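Local coordinates for protein acyl-coenzyme A oxidase 3 (Yarrowia lipolytica, PDB 5YS9) that oxidises acyl-CoA to the trans-2-enoyl-CoA with FAD and molecular oxygen, releasing hydrogen peroxide in the peroxisomal beta-oxidation of fatty acids, at residues A[227-231]-A[271-277]. Sequence-based numbering, arbitrary orientation.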
# COMPACT_ATOMS: atom_id res chain seq x y z
N LYS A 227 3.11 15.35 -32.31
CA LYS A 227 1.78 15.95 -32.50
C LYS A 227 0.78 14.84 -32.47
O LYS A 227 1.14 13.69 -32.27
CB LYS A 227 1.68 16.66 -33.87
CG LYS A 227 2.84 17.56 -34.26
CD LYS A 227 3.02 18.73 -33.30
CE LYS A 227 4.40 19.32 -33.49
NZ LYS A 227 4.67 20.41 -32.53
N ILE A 228 -0.45 15.18 -32.78
CA ILE A 228 -1.59 14.33 -32.55
C ILE A 228 -2.31 14.11 -33.87
O ILE A 228 -2.65 15.09 -34.55
CB ILE A 228 -2.59 14.97 -31.53
CG1 ILE A 228 -1.85 15.54 -30.32
CG2 ILE A 228 -3.58 13.94 -31.06
CD1 ILE A 228 -2.76 16.14 -29.24
N PHE A 229 -2.57 12.83 -34.19
CA PHE A 229 -3.21 12.40 -35.46
C PHE A 229 -4.37 11.44 -35.15
O PHE A 229 -4.23 10.55 -34.28
CB PHE A 229 -2.19 11.68 -36.40
CG PHE A 229 -0.93 12.48 -36.63
CD1 PHE A 229 0.07 12.51 -35.67
CD2 PHE A 229 -0.76 13.21 -37.81
CE1 PHE A 229 1.22 13.27 -35.86
CE2 PHE A 229 0.41 13.96 -38.02
CZ PHE A 229 1.39 13.99 -37.04
N VAL A 230 -5.49 11.59 -35.86
CA VAL A 230 -6.60 10.65 -35.70
C VAL A 230 -6.31 9.48 -36.63
O VAL A 230 -6.15 9.67 -37.83
CB VAL A 230 -8.00 11.24 -36.02
CG1 VAL A 230 -9.08 10.25 -35.61
CG2 VAL A 230 -8.23 12.54 -35.29
N VAL A 231 -6.27 8.28 -36.07
CA VAL A 231 -6.08 7.08 -36.87
C VAL A 231 -7.20 6.15 -36.58
O VAL A 231 -7.44 5.77 -35.43
CB VAL A 231 -4.77 6.33 -36.50
CG1 VAL A 231 -4.59 5.11 -37.42
CG2 VAL A 231 -3.57 7.28 -36.52
N ILE A 271 -2.78 7.65 -43.56
CA ILE A 271 -3.92 8.50 -43.19
C ILE A 271 -3.90 9.82 -43.99
O ILE A 271 -2.82 10.29 -44.33
CB ILE A 271 -4.00 8.84 -41.67
CG1 ILE A 271 -2.80 9.61 -41.20
CG2 ILE A 271 -4.18 7.58 -40.83
CD1 ILE A 271 -2.99 10.17 -39.82
N PRO A 272 -5.07 10.44 -44.24
CA PRO A 272 -4.99 11.75 -44.90
C PRO A 272 -4.28 12.79 -44.00
O PRO A 272 -4.34 12.66 -42.78
CB PRO A 272 -6.46 12.12 -45.15
CG PRO A 272 -7.25 10.85 -44.98
CD PRO A 272 -6.47 10.07 -43.94
N ARG A 273 -3.59 13.76 -44.60
CA ARG A 273 -3.08 14.95 -43.87
C ARG A 273 -4.09 15.60 -42.89
O ARG A 273 -3.76 16.05 -41.77
CB ARG A 273 -2.64 16.03 -44.87
CG ARG A 273 -1.84 17.20 -44.30
CD ARG A 273 -1.48 18.23 -45.39
NE ARG A 273 -2.51 19.28 -45.42
CZ ARG A 273 -3.49 19.39 -46.31
NH1 ARG A 273 -4.39 20.35 -46.15
NH2 ARG A 273 -3.58 18.59 -47.35
N GLN A 274 -5.35 15.64 -43.32
CA GLN A 274 -6.39 16.31 -42.56
C GLN A 274 -6.69 15.63 -41.20
O GLN A 274 -7.46 16.18 -40.38
CB GLN A 274 -7.67 16.40 -43.41
CG GLN A 274 -7.59 17.31 -44.63
CD GLN A 274 -6.99 16.70 -45.89
OE1 GLN A 274 -6.49 15.56 -45.91
NE2 GLN A 274 -7.02 17.47 -46.97
N ASN A 275 -6.11 14.45 -40.98
CA ASN A 275 -6.38 13.70 -39.77
C ASN A 275 -5.52 14.19 -38.66
O ASN A 275 -5.84 13.94 -37.51
CB ASN A 275 -6.17 12.20 -39.96
CG ASN A 275 -7.39 11.49 -40.51
OD1 ASN A 275 -7.55 10.30 -40.31
ND2 ASN A 275 -8.24 12.21 -41.21
N MET A 276 -4.41 14.84 -38.99
CA MET A 276 -3.61 15.56 -38.01
C MET A 276 -4.43 16.68 -37.47
O MET A 276 -5.01 17.43 -38.24
CB MET A 276 -2.38 16.16 -38.64
CG MET A 276 -1.56 17.02 -37.68
SD MET A 276 -0.08 17.69 -38.50
CE MET A 276 0.45 18.86 -37.24
N LEU A 277 -4.45 16.82 -36.16
CA LEU A 277 -5.23 17.91 -35.53
C LEU A 277 -4.42 19.21 -35.59
O LEU A 277 -3.27 19.24 -35.19
CB LEU A 277 -5.62 17.52 -34.11
CG LEU A 277 -6.55 16.31 -33.99
CD1 LEU A 277 -6.68 15.95 -32.53
CD2 LEU A 277 -7.92 16.54 -34.61
O HOH W 1 -1.24 18.13 -33.43
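M276 lies obliquely against the ring of F229, its CB 3.5 Å from CD2 of F229. With its CG anti to the backbone N (chi1 175°) and the rest of the chain extended, M276 reaches obliquely across the CD2/CE2 side of the ring, and its sulfur forms a Met-aromatic contact, SD sitting 4.8 Å from the F229 ring centroid. I271, a beta-branched residue at home in a strand, reaches F229 with its CD1 methyl, 3.8 Å from F229 CB. This is the dense, buried part, around the F229 ring; an alanine here would lose the ring, which would probably leave a gap beside M276 and I271 and F187 without its edge-to-face partner.

The backbones of F229 and M276 form a single antiparallel bridge, flanked by two hydrogen bonds. L277 N donates to I228 O at 3.0 Å, nearly straight (170°). V230 N reaches N275 O at 2.9 Å, also nearly straight at the hydrogen, but the donor stands 47° out of the carbonyl plane. Beyond these bonds L277 spreads its two methyl branches, CD1 to I228 and CD2 to V230 CG2 at 4.1 Å, a looser fit suited to a forked side chain.

At the partly exposed K227-I228 end a single water bridges the backbones, accepting from I228 N (3.1 Å) and donating to L277 O. At the other, solvent-facing end the 3-10 turn 273-275 swings outward: exposed Q274 leaves the interface, while R273 turns its charge to D185 in a salt bridge.

The contact fastens the end of strand 262-272 and the turn that follows it onto strand 222-232 of the acyl-CoA dehydrogenase-like middle domain. The other edge of 227-231 pairs with strand 210-219, F187 of strand 186-190 packs on F229 and M276, and helix 116-136 touches I228 and L277.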